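Side-chain contacts in putative GntR-family transcriptional regulator (Bordetella bronchiseptica RB50, PDB 3CNV), which is probably a ligand-responsive transcription factor of the GntR family, here represented by its UTRA-type ligand-binding domain: residues 29-33 with 34-38; 74-78 with 79-83; 114-117 with 118-121. One frame throughout, in Å; residues are numbered along the deposited sequence.

Contact 1. Residues 29-33 with 34-38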
ATOM      1  N   LEU C  29       7.699 -26.922  17.823  1.00 20.10           N
ATOM      2  CA  LEU C  29       7.560 -28.095  17.005  1.00 20.63           C
ATOM      3  C   LEU C  29       8.370 -28.082  15.729  1.00 19.50           C
ATOM      4  O   LEU C  29       8.953 -27.079  15.331  1.00 19.49           O
ATOM      5  CB  LEU C  29       6.104 -28.364  16.673  1.00 22.08           C
ATOM      6  CG  LEU C  29       5.234 -27.185  16.261  1.00 27.86           C
ATOM      7  CD1 LEU C  29       5.255 -26.896  14.763  1.00 29.26           C
ATOM      8  CD2 LEU C  29       3.778 -27.504  16.776  1.00 30.18           C
ATOM      9  N   ARG C  30       8.404 -29.243  15.093  1.00 19.28           N
ATOM     10  CA  ARG C  30       9.069 -29.392  13.782  1.00 18.60           C
ATOM     11  C   ARG C  30       8.201 -28.646  12.782  1.00 19.06           C
ATOM     12  O   ARG C  30       7.000 -28.878  12.723  1.00 18.10           O
ATOM     13  CB  ARG C  30       9.194 -30.863  13.400  1.00 18.07           C
ATOM     14  CG  ARG C  30       9.877 -31.127  12.042  1.00 17.35           C
ATOM     15  CD  ARG C  30       9.959 -32.603  11.746  1.00 18.08           C
ATOM     16  NE  ARG C  30      10.512 -32.880  10.429  1.00 17.03           N
ATOM     17  CZ  ARG C  30      11.677 -33.465  10.201  1.00 18.09           C
ATOM     18  NH1 ARG C  30      12.422 -33.877  11.210  1.00 19.75           N
ATOM     19  NH2 ARG C  30      12.082 -33.687   8.953  1.00 19.37           N
ATOM     20  N   ALA C  31       8.803 -27.748  12.009  1.00 18.42           N
ATOM     21  CA  ALA C  31       8.074 -27.013  10.986  1.00 19.14           C
ATOM     22  C   ALA C  31       7.336 -27.990  10.036  1.00 19.73           C
ATOM     23  O   ALA C  31       8.003 -28.812   9.428  1.00 19.39           O
ATOM     24  CB  ALA C  31       9.074 -26.077  10.164  1.00 19.85           C
ATOM     25  N   PRO C  32       5.986 -27.860   9.860  1.00 19.37           N
ATOM     26  CA  PRO C  32       5.358 -28.468   8.695  1.00 20.45           C
ATOM     27  C   PRO C  32       6.076 -27.926   7.464  1.00 20.46           C
ATOM     28  O   PRO C  32       6.624 -26.833   7.500  1.00 20.67           O
ATOM     29  CB  PRO C  32       3.903 -27.972   8.767  1.00 20.32           C
ATOM     30  CG  PRO C  32       3.676 -27.624  10.207  1.00 20.19           C
ATOM     31  CD  PRO C  32       5.007 -27.072  10.651  1.00 20.92           C
ATOM     32  N   ALA C  33       6.077 -28.688   6.382  1.00 20.32           N
ATOM     33  CA  ALA C  33       6.913 -28.377   5.228  1.00 19.87           C
ATOM     34  C   ALA C  33       6.543 -27.039   4.579  1.00 20.68           C
ATOM     35  O   ALA C  33       7.386 -26.311   4.093  1.00 21.03           O
ATOM     36  CB  ALA C  33       6.817 -29.539   4.194  1.00 21.04           C
ATOM     37  N   GLU C  34       5.263 -26.725   4.608  1.00 20.84           N
ATOM     38  CA  GLU C  34       4.720 -25.456   4.056  1.00 22.21           C
ATOM     39  C   GLU C  34       5.244 -24.250   4.834  1.00 20.79           C
ATOM     40  O   GLU C  34       5.616 -23.219   4.262  1.00 20.01           O
ATOM     41  CB  GLU C  34       3.177 -25.458   4.098  1.00 23.07           C
ATOM     42  CG  GLU C  34       2.609 -25.614   5.547  1.00 27.75           C
ATOM     43  CD  GLU C  34       1.524 -26.722   5.656  1.00 35.53           C
ATOM     44  OE1 GLU C  34       1.192 -27.347   4.610  1.00 35.44           O
ATOM     45  OE2 GLU C  34       0.995 -26.954   6.786  1.00 37.71           O
ATOM     46  N   ILE C  35       5.298 -24.425   6.142  1.00 20.05           N
ATOM     47  CA  ILE C  35       5.881 -23.426   7.078  1.00 19.60           C
ATOM     48  C   ILE C  35       7.399 -23.214   6.856  1.00 19.79           C
ATOM     49  O   ILE C  35       7.898 -22.089   6.770  1.00 21.15           O
ATOM     50  CB  ILE C  35       5.542 -23.774   8.606  1.00 20.04           C
ATOM     51  CG1 ILE C  35       4.012 -23.754   8.847  1.00 20.57           C
ATOM     52  CG2 ILE C  35       6.345 -22.851   9.578  1.00 20.78           C
ATOM     53  CD1 ILE C  35       3.372 -22.365   8.529  1.00 21.69           C
ATOM     54  N   ALA C  36       8.114 -24.312   6.712  1.00 20.35           N
ATOM     55  CA  ALA C  36       9.566 -24.303   6.509  1.00 20.23           C
ATOM     56  C   ALA C  36       9.902 -23.613   5.209  1.00 19.56           C
ATOM     57  O   ALA C  36      10.855 -22.854   5.124  1.00 18.81           O
ATOM     58  CB  ALA C  36      10.163 -25.770   6.528  1.00 20.70           C
ATOM     59  N   ARG C  37       9.040 -23.786   4.218  1.00 20.51           N
ATOM     60  CA  ARG C  37       9.287 -23.135   2.913  0.50 20.22           C
ATOM     61  C   ARG C  37       8.972 -21.629   2.992  1.00 19.81           C
ATOM     62  O   ARG C  37       9.730 -20.791   2.468  1.00 19.54           O
ATOM     63  CB  ARG C  37       8.568 -23.838   1.752  0.50 20.95           C
ATOM     64  CG  ARG C  37       7.324 -23.167   1.247  0.50 20.97           C
ATOM     65  CD  ARG C  37       6.803 -23.885   0.002  0.50 21.63           C
ATOM     66  NE  ARG C  37       5.625 -23.240  -0.575  0.50 21.67           N
ATOM     67  CZ  ARG C  37       5.636 -22.585  -1.731  0.50 23.23           C
ATOM     68  NH1 ARG C  37       6.759 -22.511  -2.442  0.50 24.50           N
ATOM     69  NH2 ARG C  37       4.521 -22.022  -2.186  0.50 22.27           N
ATOM     70  N   ALA C  38       7.927 -21.278   3.702  1.00 18.95           N
ATOM     71  CA  ALA C  38       7.547 -19.862   3.844  1.00 19.22           C
ATOM     72  C   ALA C  38       8.638 -19.068   4.586  1.00 18.88           C
ATOM     73  O   ALA C  38       8.903 -17.916   4.282  1.00 19.50           O
ATOM     74  CB  ALA C  38       6.163 -19.729   4.559  1.00 18.47           C
TER

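Contact 2. Residues 74-78 with 79-83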
ATOM      1  N   ARG C  74      14.372 -18.363  20.491  1.00 27.73           N
ATOM      2  CA  ARG C  74      14.653 -19.321  21.582  1.00 29.40           C
ATOM      3  C   ARG C  74      14.204 -18.801  22.935  1.00 29.67           C
ATOM      4  O   ARG C  74      13.678 -19.549  23.744  1.00 31.94           O
ATOM      5  CB  ARG C  74      16.114 -19.786  21.579  1.00 30.65           C
ATOM      6  CG  ARG C  74      16.253 -20.935  20.587  1.00 33.41           C
ATOM      7  CD  ARG C  74      17.626 -21.573  20.626  1.00 40.92           C
ATOM      8  NE  ARG C  74      18.541 -20.846  19.754  1.00 46.65           N
ATOM      9  CZ  ARG C  74      19.333 -19.848  20.149  1.00 51.32           C
ATOM     10  NH1 ARG C  74      19.344 -19.445  21.428  1.00 51.17           N
ATOM     11  NH2 ARG C  74      20.118 -19.249  19.250  1.00 52.38           N
ATOM     12  N   GLY C  75      14.306 -17.506  23.148  1.00 29.28           N
ATOM     13  CA  GLY C  75      13.954 -16.942  24.457  1.00 28.76           C
ATOM     14  C   GLY C  75      12.453 -16.861  24.728  1.00 28.57           C
ATOM     15  O   GLY C  75      12.000 -16.495  25.830  1.00 27.92           O
ATOM     16  N   LEU C  76      11.671 -17.213  23.713  1.00 28.24           N
ATOM     17  CA  LEU C  76      10.231 -16.964  23.741  1.00 28.14           C
ATOM     18  C   LEU C  76       9.577 -18.024  24.599  1.00 28.52           C
ATOM     19  O   LEU C  76       9.706 -19.208  24.309  1.00 29.63           O
ATOM     20  CB  LEU C  76       9.629 -16.925  22.328  1.00 28.48           C
ATOM     21  CG  LEU C  76       8.219 -16.363  22.059  1.00 28.22           C
ATOM     22  CD1 LEU C  76       8.028 -14.986  22.734  1.00 29.83           C
ATOM     23  CD2 LEU C  76       7.961 -16.246  20.578  1.00 29.23           C
ATOM     24  N   THR C  77       8.919 -17.600  25.684  1.00 27.58           N
ATOM     25  CA  THR C  77       8.185 -18.524  26.565  1.00 25.81           C
ATOM     26  C   THR C  77       6.757 -18.071  26.805  1.00 25.33           C
ATOM     27  O   THR C  77       6.389 -16.950  26.483  1.00 24.25           O
ATOM     28  CB  THR C  77       8.855 -18.700  27.909  1.00 26.59           C
ATOM     29  OG1 THR C  77       8.976 -17.441  28.604  1.00 26.27           O
ATOM     30  CG2 THR C  77      10.242 -19.344  27.733  1.00 25.57           C
ATOM     31  N   LEU C  78       5.967 -18.955  27.401  1.00 23.18           N
ATOM     32  CA  LEU C  78       4.546 -18.633  27.689  1.00 22.16           C
ATOM     33  C   LEU C  78       4.535 -17.559  28.762  1.00 20.55           C
ATOM     34  O   LEU C  78       3.768 -16.597  28.708  1.00 19.51           O
ATOM     35  CB  LEU C  78       3.768 -19.855  28.139  1.00 21.03           C
ATOM     36  CG  LEU C  78       2.288 -19.661  28.396  1.00 22.48           C
ATOM     37  CD1 LEU C  78       1.514 -19.303  27.116  1.00 19.23           C
ATOM     38  CD2 LEU C  78       1.740 -20.943  29.058  1.00 17.62           C
ATOM     39  N   GLU C  79       5.467 -17.706  29.687  1.00 19.75           N
ATOM     40  CA  GLU C  79       5.551 -16.799  30.818  1.00 20.71           C
ATOM     41  C   GLU C  79       5.830 -15.393  30.291  1.00 19.54           C
ATOM     42  O   GLU C  79       5.269 -14.411  30.770  1.00 17.15           O
ATOM     43  CB  GLU C  79       6.617 -17.237  31.847  1.00 20.88           C
ATOM     44  CG  GLU C  79       6.920 -16.184  32.931  1.00 27.56           C
ATOM     45  CD  GLU C  79       7.841 -14.994  32.450  1.00 37.77           C
ATOM     46  OE1 GLU C  79       8.721 -15.198  31.538  1.00 43.18           O
ATOM     47  OE2 GLU C  79       7.682 -13.845  32.990  1.00 42.05           O
ATOM     48  N   LEU C  80       6.704 -15.326  29.275  1.00 18.80           N
ATOM     49  CA  LEU C  80       7.051 -14.028  28.674  1.00 17.23           C
ATOM     50  C   LEU C  80       5.811 -13.416  28.033  1.00 17.33           C
ATOM     51  O   LEU C  80       5.475 -12.252  28.249  1.00 17.32           O
ATOM     52  CB  LEU C  80       8.165 -14.175  27.659  1.00 17.91           C
ATOM     53  CG  LEU C  80       8.717 -12.895  27.009  1.00 19.75           C
ATOM     54  CD1 LEU C  80       9.411 -11.962  27.990  1.00 21.80           C
ATOM     55  CD2 LEU C  80       9.680 -13.285  25.960  1.00 22.41           C
ATOM     56  N   LEU C  81       5.107 -14.241  27.267  1.00 16.24           N
ATOM     57  CA  LEU C  81       3.939 -13.808  26.511  1.00 16.29           C
ATOM     58  C   LEU C  81       2.827 -13.298  27.394  1.00 15.19           C
ATOM     59  O   LEU C  81       2.137 -12.348  27.056  1.00 15.85           O
ATOM     60  CB  LEU C  81       3.406 -14.914  25.593  1.00 16.13           C
ATOM     61  CG  LEU C  81       4.334 -15.259  24.448  1.00 18.20           C
ATOM     62  CD1 LEU C  81       3.880 -16.523  23.710  1.00 17.92           C
ATOM     63  CD2 LEU C  81       4.439 -14.107  23.494  1.00 19.59           C
ATOM     64  N   THR C  82       2.632 -13.933  28.521  1.00 14.61           N
ATOM     65  CA  THR C  82       1.407 -13.735  29.234  1.00 14.27           C
ATOM     66  C   THR C  82       1.639 -12.651  30.250  1.00 17.18           C
ATOM     67  O   THR C  82       0.675 -12.126  30.772  1.00 15.39           O
ATOM     68  CB  THR C  82       0.882 -15.005  29.929  1.00 12.35           C
ATOM     69  OG1 THR C  82       1.862 -15.505  30.840  1.00 12.25           O
ATOM     70  CG2 THR C  82       0.555 -16.090  28.867  1.00 11.17           C
ATOM     71  N   ALA C  83       2.915 -12.391  30.550  1.00 18.45           N
ATOM     72  CA  ALA C  83       3.301 -11.331  31.509  1.00 22.03           C
ATOM     73  C   ALA C  83       3.373 -10.060  30.665  1.00 25.20           C
ATOM     74  O   ALA C  83       2.959  -9.003  31.078  1.00 27.21           O
ATOM     75  CB  ALA C  83       4.675 -11.617  32.187  1.00 21.12           C
TER

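Contact 3. Residues 114-117 with 118-121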
ATOM      1  N   PRO C 114     -15.205 -26.527  12.964  1.00 20.98           N
ATOM      2  CA  PRO C 114     -15.628 -27.004  14.261  1.00 20.55           C
ATOM      3  C   PRO C 114     -14.681 -26.562  15.380  1.00 20.60           C
ATOM      4  O   PRO C 114     -15.134 -26.262  16.473  1.00 20.34           O
ATOM      5  CB  PRO C 114     -15.648 -28.527  14.060  1.00 21.55           C
ATOM      6  CG  PRO C 114     -15.868 -28.715  12.630  1.00 20.08           C
ATOM      7  CD  PRO C 114     -15.312 -27.570  11.913  1.00 20.17           C
ATOM      8  N   GLU C 115     -13.385 -26.452  15.104  1.00 21.83           N
ATOM      9  CA  GLU C 115     -12.389 -26.084  16.172  1.00 22.63           C
ATOM     10  C   GLU C 115     -12.386 -24.557  16.454  1.00 21.50           C
ATOM     11  O   GLU C 115     -12.269 -24.111  17.607  1.00 20.23           O
ATOM     12  CB  GLU C 115     -10.941 -26.537  15.799  1.00 24.73           C
ATOM     13  CG  GLU C 115      -9.779 -25.838  16.640  1.00 29.88           C
ATOM     14  CD  GLU C 115      -8.341 -26.181  16.147  1.00 35.87           C
ATOM     15  OE1 GLU C 115      -7.892 -25.696  15.072  1.00 40.59           O
ATOM     16  OE2 GLU C 115      -7.641 -26.950  16.842  1.00 41.24           O
ATOM     17  N   ILE C 116     -12.501 -23.771  15.379  1.00 19.51           N
ATOM     18  CA  ILE C 116     -12.444 -22.305  15.478  1.00 18.64           C
ATOM     19  C   ILE C 116     -13.740 -21.670  15.957  1.00 18.67           C
ATOM     20  O   ILE C 116     -13.729 -20.729  16.754  1.00 18.98           O
ATOM     21  CB  ILE C 116     -12.000 -21.677  14.161  1.00 19.04           C
ATOM     22  CG1 ILE C 116     -10.569 -22.135  13.854  1.00 18.70           C
ATOM     23  CG2 ILE C 116     -12.053 -20.086  14.172  1.00 17.23           C
ATOM     24  CD1 ILE C 116      -9.575 -21.689  14.866  1.00 17.60           C
ATOM     25  N   ALA C 117     -14.855 -22.225  15.521  1.00 18.30           N
ATOM     26  CA  ALA C 117     -16.143 -21.597  15.759  1.00 19.14           C
ATOM     27  C   ALA C 117     -16.350 -21.205  17.253  1.00 20.38           C
ATOM     28  O   ALA C 117     -16.609 -20.038  17.540  1.00 20.18           O
ATOM     29  CB  ALA C 117     -17.265 -22.458  15.231  1.00 19.06           C
ATOM     30  N   PRO C 118     -16.165 -22.148  18.210  1.00 20.45           N
ATOM     31  CA  PRO C 118     -16.432 -21.773  19.607  1.00 19.64           C
ATOM     32  C   PRO C 118     -15.424 -20.756  20.169  1.00 19.15           C
ATOM     33  O   PRO C 118     -15.701 -20.063  21.122  1.00 18.03           O
ATOM     34  CB  PRO C 118     -16.340 -23.100  20.365  1.00 20.51           C
ATOM     35  CG  PRO C 118     -15.544 -24.021  19.487  1.00 21.47           C
ATOM     36  CD  PRO C 118     -15.691 -23.543  18.067  1.00 20.81           C
ATOM     37  N   LEU C 119     -14.266 -20.633  19.543  1.00 18.90           N
ATOM     38  CA  LEU C 119     -13.298 -19.656  20.024  1.00 18.99           C
ATOM     39  C   LEU C 119     -13.686 -18.214  19.604  1.00 19.78           C
ATOM     40  O   LEU C 119     -13.149 -17.229  20.131  1.00 21.86           O
ATOM     41  CB  LEU C 119     -11.900 -20.024  19.544  1.00 18.31           C
ATOM     42  CG  LEU C 119     -11.402 -21.404  19.946  1.00 17.18           C
ATOM     43  CD1 LEU C 119     -10.044 -21.671  19.275  1.00 16.68           C
ATOM     44  CD2 LEU C 119     -11.325 -21.505  21.498  1.00 15.00           C
ATOM     45  N   LEU C 120     -14.578 -18.109  18.623  1.00 18.60           N
ATOM     46  CA  LEU C 120     -15.079 -16.813  18.118  1.00 17.79           C
ATOM     47  C   LEU C 120     -16.522 -16.554  18.476  1.00 18.61           C
ATOM     48  O   LEU C 120     -17.096 -15.493  18.188  1.00 19.67           O
ATOM     49  CB  LEU C 120     -14.859 -16.688  16.606  1.00 17.96           C
ATOM     50  CG  LEU C 120     -13.379 -16.499  16.197  1.00 16.23           C
ATOM     51  CD1 LEU C 120     -13.236 -16.461  14.664  1.00 15.48           C
ATOM     52  CD2 LEU C 120     -12.729 -15.196  16.801  1.00 13.44           C
ATOM     53  N   GLY C 121     -17.079 -17.523  19.153  1.00 17.86           N
ATOM     54  CA  GLY C 121     -18.455 -17.451  19.665  1.00 19.11           C
ATOM     55  C   GLY C 121     -19.497 -17.641  18.599  1.00 18.55           C
ATOM     56  O   GLY C 121     -20.584 -17.120  18.699  1.00 16.62           O
TER

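Contact 1. Residues 29-33 with 34-38
The chain leaves strand 20-30 and turns at Pro32 into helix 33-38, whose first turn is closed by two backbone bonds: Ala36 N to Pro32 O, 3.0 Å and nearly straight at 160°, and Arg37 N to Ala33 O, 3.0 Å and more bent at 145°. The first donor sits almost end-on to the carbonyl, whereas the second is tilted out of the plane of its acceptor. Pro32 occupies the N-cap, and its ring runs alongside Ile35, both pointing the same way, with CD 3.9 Å from Ile35 CG1. That neighbour is set by the first torsion of Ile35 (chi1 -62°), which brings CG1 beside the backbone N and leaves CG2 anti to it. CG2 lies more loosely against Ala31, 4.3 Å from CB. The methyl of Ala31 also comes against the flank of the Ala36 methyl, CB to CB 3.8 Å, so Ala31, just before the cap, closes against the first turn. Glu34 bends at chi2 and brings its carboxylate back alongside the rim of the proline ring, OE2 3.7 Å from Pro32 CB. Ala31 rests on Val47 of strand 46-56, while Ile35 and Ala38 meet Val145 of strand 141-150. The contact is thus a strand-to-helix connection of the UTRA domain, with a proline N-cap starting a short helix that lies against the sheet.

Contact 2. Residues 74-78 with 79-83
The peptide carbonyl of Thr77 receives Leu81 N from a direction tilted 25° off its plane, Leu81 N to Thr77 O 3.1 Å, and its oxygen also touches Leu81 CG, whereas the next carbonyl takes Thr82 N almost end-on, Thr82 N to Leu78 O 2.9 Å. The carboxylate of Glu79, the one flat side-chain group in play, meets Thr77 with an oxygen: OE1 comes to 3.7 Å from Thr77 OG1, and the chain reaches back because it bends at chi2. They belong to the N-capped first turn of helix 78-83 in the UTRA domain. Thr77 is the capping residue, its OG1 accepting from Leu80 N at 3.2 Å with an N-H...O angle of 149°. With chi1 at 59°, OG1 stands between the backbone N and the carbonyl carbon, which turns it toward the open first turn of the helix. On the buried side, Leu76 crosses both Leu80 and Leu81 at about a right angle, and a single methyl does the work: CD1 lies 4.0 Å from Leu80 CD2 and 3.8 Å from Leu81 CD2. This apolar cluster continues into the fold, where Phe96 of helix 88-96 touches Leu76 and Leu80, and Ile50 of strand 46-56 meets Leu76 and Leu81. Leu76 O accepts a hydrogen bond from the side chain of Arg28, through NH1. One turn apart on the helix, Leu78 and Thr82 meet on a more exposed flank, the methyl CD1 of Leu78 resting 3.8 Å from Thr82 CG2.

Contact 3. Residues 114-117 with 118-121
A short helix with irregular hydrogen bonding, 117-120, joins two strands of the UTRA domain's antiparallel sheet, 102-111 and 127-137, and its single turn is drawn together around the carbonyl of Ile116. That oxygen receives Leu119 N at 2.8 Å, a three-residue step of the 3-10 kind, and more weakly Leu120 N at 3.3 Å. The Leu119 donor stands well above the carbonyl plane. Leu120 N is shared with Ala117 O at 3.0 Å, again from above the plane; two three-residue bonds in succession make the turn tighter than a regular alpha helix. Pro118 has no N-H to give; its ring instead puts CD 3.2 Å from Pro114 O, where a helical donor would otherwise come. Gly121 then leaves the helix with a positive phi of 76°.

Leu119 lays its side chain against the carbonyl oxygen four residues back, CG 3.7 Å from Glu115 O. Glu115 itself turns elsewhere, OE1 making a salt bridge with Arg51 of strand 46-56, while Ser113 OG bonds to Ile116 N just ahead of the turn. Ile63 of strand 59-69 touches Ile116, Leu119 and Leu120, and Leu128 touches the first and last of these. Ile116 and Leu120 lie side by side on this inner face. The first torsion of Ile116 (chi1 -64°) leaves CG2 anti to the backbone N, and that methyl meets Leu120 CD1 at 3.8 Å.

All three contacts are partly buried first turns of short helices, each about 16 Å from the chain's centre and none touching another; Ile35, Leu81 and Ile116 are buried against the fold, while Glu34, Glu79 and Pro118 are exposed. All three set a helix on the sheet, but strand 46-56 sorts them: Val47 meets contact 1 and Arg51 contact 3, whereas Val48 and Ile50 meet contact 2, an alternation consistent with opposite faces. Contact 2 also joins a second helix, 88-96, and alone has a side-chain cap. A proline precedes the helix in contact 1 and lies inside it in contact 3, whose bonding is the least regular and whose Glu115 reaches outside both segments to Arg51.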